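Local coordinates for protein 4-alpha-glucanotransferase (Aquifex aeolicus, PDB 1TZ7) that belongs to the amylomaltase family, also known as disproportionating or D-enzymes, and is built round a parallel beta/alpha barrel, at residues F58-V63 with F452-M457; G220-G225 with F300-L305. All coordinates share one frame; numbering follows the deposited sequence.

Interaction 1: residues F58-V63 with F452-M457; sequences FSLWQV and FAIIQM
Leu60 lays its CD1 methyl over one face of the Phe452 ring in a CH-pi contact, 4.0 Å from that ring's centroid and 28° off its normal. The methyl sits toward the attached side of the ring: Leu60 CD1 is 3.6 Å from Phe452 CG and almost as near to Phe452 CB, and the two side chains cross at about a right angle. The nearly extended second torsion of Leu60 (chi2 166°) carries CD1 away from its own backbone and out to the ring. On the same leucine, Ile454 CD1 fits against both Leu60 CD1, at 3.9 Å, and Leu60 CB, at 4.0 Å, so one methyl of Leu60 is shared by two residues of strand 452-456. Gln62 adds a looser touch, its NE2 4.5 Å from Ile454 CG1, while that amide nitrogen is hydrogen-bonded to Tyr400 OH. A separate apolar contact brings Ile455 CD1 to the edge of the Phe58 ring, 4.2 Å from Phe58 CE1. No hydrogen bond joins the segments, because strand 23-27 runs between strands 60-62 and 452-456 in the barrel sheet. Phe58 and Ile455 meet on the side covered by helix 491-500, both touching Ile494, whereas Phe452 and Ile454 rest on Val398 of strand 397-400 and the Phe452 ring meets Phe302 of strand 302-305 edge-to-face.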
ATOM      1  N   PHE A  58      -8.066 -19.606  -2.365  1.00 29.44           N
ATOM      2  CA  PHE A  58      -7.214 -18.465  -2.707  1.00 26.15           C
ATOM      3  C   PHE A  58      -5.815 -18.669  -2.152  1.00 28.46           C
ATOM      4  O   PHE A  58      -5.641 -19.301  -1.108  1.00 30.06           O
ATOM      5  CB  PHE A  58      -7.790 -17.166  -2.132  1.00 30.75           C
ATOM      6  CG  PHE A  58      -8.986 -16.639  -2.878  1.00 23.05           C
ATOM      7  CD1 PHE A  58      -8.837 -16.047  -4.126  1.00 29.65           C
ATOM      8  CD2 PHE A  58     -10.253 -16.711  -2.321  1.00 26.33           C
ATOM      9  CE1 PHE A  58      -9.938 -15.547  -4.813  1.00 27.56           C
ATOM     10  CE2 PHE A  58     -11.359 -16.211  -3.004  1.00 31.86           C
ATOM     11  CZ  PHE A  58     -11.196 -15.629  -4.253  1.00 24.95           C
ATOM     12  N   SER A  59      -4.815 -18.121  -2.851  1.00 29.34           N
ATOM     13  CA  SER A  59      -3.413 -18.219  -2.416  1.00 26.85           C
ATOM     14  C   SER A  59      -2.766 -16.844  -2.199  1.00 28.55           C
ATOM     15  O   SER A  59      -1.621 -16.761  -1.760  1.00 27.22           O
ATOM     16  CB  SER A  59      -2.595 -18.979  -3.446  1.00 26.85           C
ATOM     17  OG  SER A  59      -3.104 -20.272  -3.660  1.00 28.40           O
ATOM     18  N   LEU A  60      -3.491 -15.774  -2.517  1.00 25.87           N
ATOM     19  CA  LEU A  60      -2.908 -14.426  -2.484  1.00 27.08           C
ATOM     20  C   LEU A  60      -3.807 -13.445  -1.753  1.00 28.36           C
ATOM     21  O   LEU A  60      -5.022 -13.488  -1.885  1.00 29.45           O
ATOM     22  CB  LEU A  60      -2.647 -13.913  -3.907  1.00 28.71           C
ATOM     23  CG  LEU A  60      -1.682 -14.726  -4.764  1.00 33.99           C
ATOM     24  CD1 LEU A  60      -1.794 -14.304  -6.215  1.00 35.68           C
ATOM     25  CD2 LEU A  60      -0.261 -14.567  -4.265  1.00 38.23           C
ATOM     26  N   TRP A  61      -3.185 -12.558  -0.985  1.00 29.30           N
ATOM     27  CA  TRP A  61      -3.871 -11.450  -0.358  1.00 28.76           C
ATOM     28  C   TRP A  61      -3.086 -10.168  -0.621  1.00 28.04           C
ATOM     29  O   TRP A  61      -1.924 -10.059  -0.235  1.00 29.16           O
ATOM     30  CB  TRP A  61      -3.980 -11.691   1.151  1.00 28.01           C
ATOM     31  CG  TRP A  61      -4.587 -10.553   1.910  1.00 25.36           C
ATOM     32  CD1 TRP A  61      -5.481  -9.627   1.435  1.00 31.55           C
ATOM     33  CD2 TRP A  61      -4.354 -10.215   3.279  1.00 29.39           C
ATOM     34  NE1 TRP A  61      -5.816  -8.736   2.429  1.00 27.69           N
ATOM     35  CE2 TRP A  61      -5.138  -9.074   3.574  1.00 28.25           C
ATOM     36  CE3 TRP A  61      -3.560 -10.763   4.301  1.00 29.84           C
ATOM     37  CZ2 TRP A  61      -5.147  -8.473   4.838  1.00 30.34           C
ATOM     38  CZ3 TRP A  61      -3.572 -10.163   5.555  1.00 36.44           C
ATOM     39  CH2 TRP A  61      -4.360  -9.030   5.809  1.00 38.46           C
ATOM     40  N   GLN A  62      -3.716  -9.202  -1.282  1.00 26.49           N
ATOM     41  CA  GLN A  62      -3.067  -7.916  -1.533  1.00 27.35           C
ATOM     42  C   GLN A  62      -3.607  -6.833  -0.622  1.00 30.08           C
ATOM     43  O   GLN A  62      -4.814  -6.619  -0.538  1.00 29.36           O
ATOM     44  CB  GLN A  62      -3.209  -7.491  -2.998  1.00 32.52           C
ATOM     45  CG  GLN A  62      -2.355  -6.248  -3.346  1.00 30.88           C
ATOM     46  CD  GLN A  62      -2.261  -5.967  -4.842  1.00 38.75           C
ATOM     47  OE1 GLN A  62      -2.252  -4.811  -5.256  1.00 38.50           O
ATOM     48  NE2 GLN A  62      -2.183  -7.010  -5.638  1.00 23.88           N
ATOM     49  N   VAL A  63      -2.696  -6.154   0.062  1.00 25.25           N
ATOM     50  CA  VAL A  63      -3.036  -5.030   0.901  1.00 27.51           C
ATOM     51  C   VAL A  63      -2.431  -3.759   0.320  1.00 29.50           C
ATOM     52  O   VAL A  63      -1.588  -3.815  -0.574  1.00 31.38           O
ATOM     53  CB  VAL A  63      -2.508  -5.227   2.354  1.00 31.33           C
ATOM     54  CG1 VAL A  63      -3.274  -6.337   3.057  1.00 33.15           C
ATOM     55  CG2 VAL A  63      -0.997  -5.528   2.353  1.00 31.60           C
ATOM     56  N   PHE A 452      -1.050 -14.747 -11.713  1.00 26.41           N
ATOM     57  CA  PHE A 452      -1.828 -14.251 -10.548  1.00 24.08           C
ATOM     58  C   PHE A 452      -3.097 -13.544 -11.029  1.00 28.10           C
ATOM     59  O   PHE A 452      -3.023 -12.596 -11.800  1.00 28.64           O
ATOM     60  CB  PHE A 452      -1.002 -13.252  -9.716  1.00 28.16           C
ATOM     61  CG  PHE A 452       0.277 -13.829  -9.117  1.00 29.62           C
ATOM     62  CD1 PHE A 452       0.516 -15.195  -9.094  1.00 30.21           C
ATOM     63  CD2 PHE A 452       1.234 -12.981  -8.570  1.00 34.72           C
ATOM     64  CE1 PHE A 452       1.690 -15.695  -8.541  1.00 33.68           C
ATOM     65  CE2 PHE A 452       2.401 -13.488  -8.022  1.00 34.32           C
ATOM     66  CZ  PHE A 452       2.623 -14.836  -8.010  1.00 31.07           C
ATOM     67  N   ALA A 453      -4.251 -14.010 -10.558  1.00 23.48           N
ATOM     68  CA  ALA A 453      -5.520 -13.333 -10.797  1.00 23.46           C
ATOM     69  C   ALA A 453      -6.051 -12.782  -9.484  1.00 30.86           C
ATOM     70  O   ALA A 453      -6.224 -13.524  -8.525  1.00 27.44           O
ATOM     71  CB  ALA A 453      -6.508 -14.284 -11.396  1.00 25.83           C
ATOM     72  N   ILE A 454      -6.305 -11.476  -9.443  1.00 26.62           N
ATOM     73  CA  ILE A 454      -6.713 -10.811  -8.204  1.00 27.96           C
ATOM     74  C   ILE A 454      -8.062 -10.142  -8.377  1.00 31.38           C
ATOM     75  O   ILE A 454      -8.259  -9.352  -9.297  1.00 32.39           O
ATOM     76  CB  ILE A 454      -5.654  -9.767  -7.774  1.00 27.51           C
ATOM     77  CG1 ILE A 454      -4.270 -10.428  -7.630  1.00 33.95           C
ATOM     78  CG2 ILE A 454      -6.072  -9.086  -6.452  1.00 36.39           C
ATOM     79  CD1 ILE A 454      -4.030 -11.074  -6.291  1.00 46.87           C
ATOM     80  N   ILE A 455      -8.994 -10.472  -7.488  1.00 28.54           N
ATOM     81  CA  ILE A 455     -10.317  -9.849  -7.467  1.00 26.64           C
ATOM     82  C   ILE A 455     -10.366  -8.819  -6.342  1.00 28.70           C
ATOM     83  O   ILE A 455     -10.084  -9.142  -5.200  1.00 25.51           O
ATOM     84  CB  ILE A 455     -11.401 -10.928  -7.216  1.00 29.80           C
ATOM     85  CG1 ILE A 455     -11.255 -12.085  -8.215  1.00 32.64           C
ATOM     86  CG2 ILE A 455     -12.793 -10.322  -7.305  1.00 31.75           C
ATOM     87  CD1 ILE A 455     -11.977 -13.346  -7.793  1.00 32.55           C
ATOM     88  N   GLN A 456     -10.737  -7.580  -6.663  1.00 27.98           N
ATOM     89  CA  GLN A 456     -11.024  -6.604  -5.617  1.00 27.56           C
ATOM     90  C   GLN A 456     -12.260  -7.044  -4.839  1.00 30.16           C
ATOM     91  O   GLN A 456     -13.236  -7.497  -5.423  1.00 28.29           O
ATOM     92  CB  GLN A 456     -11.225  -5.187  -6.193  1.00 31.92           C
ATOM     93  CG  GLN A 456     -10.917  -4.083  -5.163  1.00 33.30           C
ATOM     94  CD  GLN A 456     -11.150  -2.663  -5.684  1.00 34.39           C
ATOM     95  OE1 GLN A 456     -10.833  -1.690  -4.993  1.00 30.56           O
ATOM     96  NE2 GLN A 456     -11.703  -2.544  -6.884  1.00 31.85           N
ATOM     97  N   MET A 457     -12.204  -6.914  -3.520  1.00 25.96           N
ATOM     98  CA  MET A 457     -13.246  -7.459  -2.654  1.00 27.30           C
ATOM     99  C   MET A 457     -14.613  -6.902  -3.038  1.00 30.14           C
ATOM    100  O   MET A 457     -15.601  -7.620  -3.023  1.00 25.18           O
ATOM    101  CB  MET A 457     -12.943  -7.146  -1.186  1.00 27.71           C
ATOM    102  CG  MET A 457     -13.907  -7.800  -0.203  1.00 32.51           C
ATOM    103  SD  MET A 457     -13.782  -9.607  -0.215  1.00 40.84           S
ATOM    104  CE  MET A 457     -14.685 -10.011   1.263  1.00 46.55           C
TER

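Interaction 2: residues G220-G225 with F300-L305; sequences GISIVG and FDFLRL
The Phe300 ring lies flat on Gly225, whose CA stands 3.6 Å from the ring centroid, 12° off the normal and thus over the middle of one face; at the ring's edge Ile223 CG2 comes to 3.9 Å from Phe300 CD2. The other ring, Phe302, meets Ser222 edge-on, with CE2 4.0 Å from Ser222 CB. These contacts accompany a parallel pair of neighbouring strands in the beta/alpha barrel, with Val224 opposite Phe302 and Gly225 opposite Leu303. Having no side chain, Gly225 lets the phenyl ring settle directly on its backbone. From Phe300, with CG beside the backbone N, the ring runs forward along the direction of strand 222-225, past Ile223, to lie on that glycine. Val224 and Phe302 face the same side of the sheet, together with Gln62 and Ile351 of the strands beyond. Gly225 N donates to Phe302 O at 2.8 Å and Arg304 N to Gly225 O, also at 2.8 Å. Where the pairing begins, Ile223 O takes two donors, Asp301 N at 2.9 Å and Phe302 N at 3.2 Å. Asp301 then turns its carboxylate back to the neighbouring strand. OD2 forms a salt bridge with Arg213 and takes a weak bond from a water that also contacts Ser222 OG. Asp301 OD1 accepts Ile223 N at 2.8 Å in a nearly straight bond (168°), met on the anti side of the carboxylate and 20° out of its plane.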
ATOM      1  N   GLY A 220      -0.580 -21.338   3.129  1.00 26.29           N
ATOM      2  CA  GLY A 220      -0.149 -21.233   1.742  1.00 27.89           C
ATOM      3  C   GLY A 220      -0.529 -19.910   1.092  1.00 30.14           C
ATOM      4  O   GLY A 220      -0.510 -19.780  -0.139  1.00 28.79           O
ATOM      5  N   ILE A 221      -0.873 -18.928   1.916  1.00 26.22           N
ATOM      6  CA  ILE A 221      -1.267 -17.619   1.423  1.00 25.23           C
ATOM      7  C   ILE A 221      -0.064 -16.686   1.423  1.00 27.27           C
ATOM      8  O   ILE A 221       0.565 -16.465   2.470  1.00 27.69           O
ATOM      9  CB  ILE A 221      -2.402 -17.033   2.291  1.00 30.92           C
ATOM     10  CG1 ILE A 221      -3.665 -17.898   2.163  1.00 27.52           C
ATOM     11  CG2 ILE A 221      -2.714 -15.592   1.871  1.00 32.31           C
ATOM     12  CD1 ILE A 221      -4.648 -17.701   3.284  1.00 34.16           C
ATOM     13  N   SER A 222       0.262 -16.145   0.243  1.00 26.66           N
ATOM     14  CA  SER A 222       1.314 -15.146   0.111  1.00 27.11           C
ATOM     15  C   SER A 222       0.700 -13.756   0.132  1.00 36.02           C
ATOM     16  O   SER A 222      -0.356 -13.524  -0.462  1.00 26.50           O
ATOM     17  CB  SER A 222       2.089 -15.348  -1.203  1.00 30.85           C
ATOM     18  OG  SER A 222       2.768 -16.582  -1.222  1.00 27.69           O
ATOM     19  N   ILE A 223       1.358 -12.831   0.813  1.00 28.30           N
ATOM     20  CA  ILE A 223       0.841 -11.495   0.954  1.00 24.93           C
ATOM     21  C   ILE A 223       1.554 -10.544   0.016  1.00 30.76           C
ATOM     22  O   ILE A 223       2.785 -10.435   0.029  1.00 26.97           O
ATOM     23  CB  ILE A 223       0.961 -11.008   2.423  1.00 26.51           C
ATOM     24  CG1 ILE A 223       0.313 -12.027   3.371  1.00 27.40           C
ATOM     25  CG2 ILE A 223       0.288  -9.640   2.578  1.00 26.67           C
ATOM     26  CD1 ILE A 223       0.533 -11.734   4.856  1.00 30.18           C
ATOM     27  N   VAL A 224       0.770  -9.863  -0.810  1.00 27.95           N
ATOM     28  CA  VAL A 224       1.279  -8.832  -1.680  1.00 29.79           C
ATOM     29  C   VAL A 224       1.159  -7.475  -0.988  1.00 33.69           C
ATOM     30  O   VAL A 224       0.063  -6.987  -0.746  1.00 28.53           O
ATOM     31  CB  VAL A 224       0.502  -8.799  -3.018  1.00 29.55           C
ATOM     32  CG1 VAL A 224       1.080  -7.749  -3.952  1.00 32.61           C
ATOM     33  CG2 VAL A 224       0.515 -10.179  -3.677  1.00 33.31           C
ATOM     34  N   GLY A 225       2.296  -6.888  -0.663  1.00 30.15           N
ATOM     35  CA  GLY A 225       2.338  -5.568  -0.097  1.00 29.35           C
ATOM     36  C   GLY A 225       2.660  -4.532  -1.139  1.00 34.30           C
ATOM     37  O   GLY A 225       2.909  -4.856  -2.294  1.00 33.21           O
ATOM     38  N   PHE A 300       5.974  -8.932   3.851  1.00 27.90           N
ATOM     39  CA  PHE A 300       5.279  -9.365   2.639  1.00 25.13           C
ATOM     40  C   PHE A 300       6.099 -10.376   1.851  1.00 28.42           C
ATOM     41  O   PHE A 300       7.314 -10.460   2.003  1.00 25.09           O
ATOM     42  CB  PHE A 300       4.972  -8.168   1.747  1.00 28.65           C
ATOM     43  CG  PHE A 300       4.393  -6.998   2.480  1.00 32.77           C
ATOM     44  CD1 PHE A 300       5.060  -5.784   2.510  1.00 28.84           C
ATOM     45  CD2 PHE A 300       3.176  -7.108   3.137  1.00 29.88           C
ATOM     46  CE1 PHE A 300       4.523  -4.701   3.185  1.00 30.47           C
ATOM     47  CE2 PHE A 300       2.641  -6.029   3.812  1.00 28.93           C
ATOM     48  CZ  PHE A 300       3.315  -4.825   3.836  1.00 35.84           C
ATOM     49  N   ASP A 301       5.418 -11.135   1.002  1.00 29.81           N
ATOM     50  CA  ASP A 301       6.076 -12.045   0.076  1.00 27.95           C
ATOM     51  C   ASP A 301       6.366 -11.358  -1.248  1.00 27.81           C
ATOM     52  O   ASP A 301       7.431 -11.555  -1.843  1.00 31.22           O
ATOM     53  CB  ASP A 301       5.204 -13.264  -0.147  1.00 28.75           C
ATOM     54  CG  ASP A 301       4.924 -14.001   1.123  1.00 30.58           C
ATOM     55  OD1 ASP A 301       3.861 -13.749   1.736  1.00 27.54           O
ATOM     56  OD2 ASP A 301       5.717 -14.836   1.606  1.00 35.78           O
ATOM     57  N   PHE A 302       5.421 -10.549  -1.709  1.00 30.70           N
ATOM     58  CA  PHE A 302       5.609  -9.775  -2.923  1.00 25.95           C
ATOM     59  C   PHE A 302       5.496  -8.277  -2.655  1.00 28.16           C
ATOM     60  O   PHE A 302       4.726  -7.835  -1.793  1.00 29.82           O
ATOM     61  CB  PHE A 302       4.593 -10.202  -3.986  1.00 27.76           C
ATOM     62  CG  PHE A 302       4.780 -11.630  -4.468  1.00 26.74           C
ATOM     63  CD1 PHE A 302       5.683 -11.922  -5.481  1.00 32.16           C
ATOM     64  CD2 PHE A 302       4.053 -12.667  -3.905  1.00 30.84           C
ATOM     65  CE1 PHE A 302       5.860 -13.233  -5.927  1.00 29.65           C
ATOM     66  CE2 PHE A 302       4.226 -13.979  -4.345  1.00 28.50           C
ATOM     67  CZ  PHE A 302       5.132 -14.257  -5.360  1.00 34.87           C
ATOM     68  N   LEU A 303       6.267  -7.502  -3.400  1.00 30.06           N
ATOM     69  CA  LEU A 303       6.271  -6.065  -3.269  1.00 28.46           C
ATOM     70  C   LEU A 303       5.811  -5.435  -4.561  1.00 31.90           C
ATOM     71  O   LEU A 303       6.515  -5.477  -5.568  1.00 33.99           O
ATOM     72  CB  LEU A 303       7.679  -5.569  -2.926  1.00 30.01           C
ATOM     73  CG  LEU A 303       8.362  -6.282  -1.766  1.00 38.52           C
ATOM     74  CD1 LEU A 303       9.764  -5.729  -1.556  1.00 40.02           C
ATOM     75  CD2 LEU A 303       7.537  -6.158  -0.498  1.00 38.55           C
ATOM     76  N   ARG A 304       4.619  -4.855  -4.534  1.00 31.66           N
ATOM     77  CA  ARG A 304       4.099  -4.123  -5.673  1.00 33.23           C
ATOM     78  C   ARG A 304       4.753  -2.758  -5.746  1.00 31.68           C
ATOM     79  O   ARG A 304       4.667  -1.969  -4.806  1.00 35.90           O
ATOM     80  CB  ARG A 304       2.581  -3.973  -5.563  1.00 38.14           C
ATOM     81  CG  ARG A 304       1.892  -3.714  -6.891  1.00 50.43           C
ATOM     82  CD  ARG A 304       0.463  -3.225  -6.760  1.00 76.47           C
ATOM     83  NE  ARG A 304       0.384  -1.767  -6.761  1.00 66.40           N
ATOM     84  CZ  ARG A 304      -0.742  -1.076  -6.888  1.00 84.91           C
ATOM     85  NH1 ARG A 304      -0.709   0.253  -6.876  1.00 73.11           N
ATOM     86  NH2 ARG A 304      -1.907  -1.708  -7.025  1.00 96.09           N
ATOM     87  N   LEU A 305       5.416  -2.483  -6.864  1.00 29.57           N
ATOM     88  CA  LEU A 305       6.176  -1.259  -7.019  1.00 31.32           C
ATOM     89  C   LEU A 305       5.310  -0.168  -7.630  1.00 34.37           C
ATOM     90  O   LEU A 305       5.124  -0.099  -8.859  1.00 30.26           O
ATOM     91  CB  LEU A 305       7.416  -1.505  -7.871  1.00 30.62           C
ATOM     92  CG  LEU A 305       8.407  -2.535  -7.290  1.00 34.31           C
ATOM     93  CD1 LEU A 305       9.526  -2.801  -8.266  1.00 34.92           C
ATOM     94  CD2 LEU A 305       8.974  -2.057  -5.938  1.00 39.29           C
TER
HETATM   95  O   HOH W   1       5.644 -16.480  -0.835  1.00 42.20           O

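Overall arrangement
From the N terminus the chain first lays down strand 23-27 and then 58-63. Strands 222-227 and 302-305 follow as the third and fourth of the barrel, and interaction 2 joins these consecutive strands, closing a loop of 74 residues. Only after three further barrel strands does 452-457, the eighth, return to 58-63 in interaction 1, whose much longer loop encloses that of interaction 2 without crossing it. The centres lie about 10 Å apart. Strands 60-62 and 222-227 are adjacent, with Trp61 O 2.8 Å from Val224 N, a probable hydrogen bond. Interaction 1 thus brings the second and eighth strands together across the first, where the barrel closes, while interaction 2 pairs the third strand with the fourth.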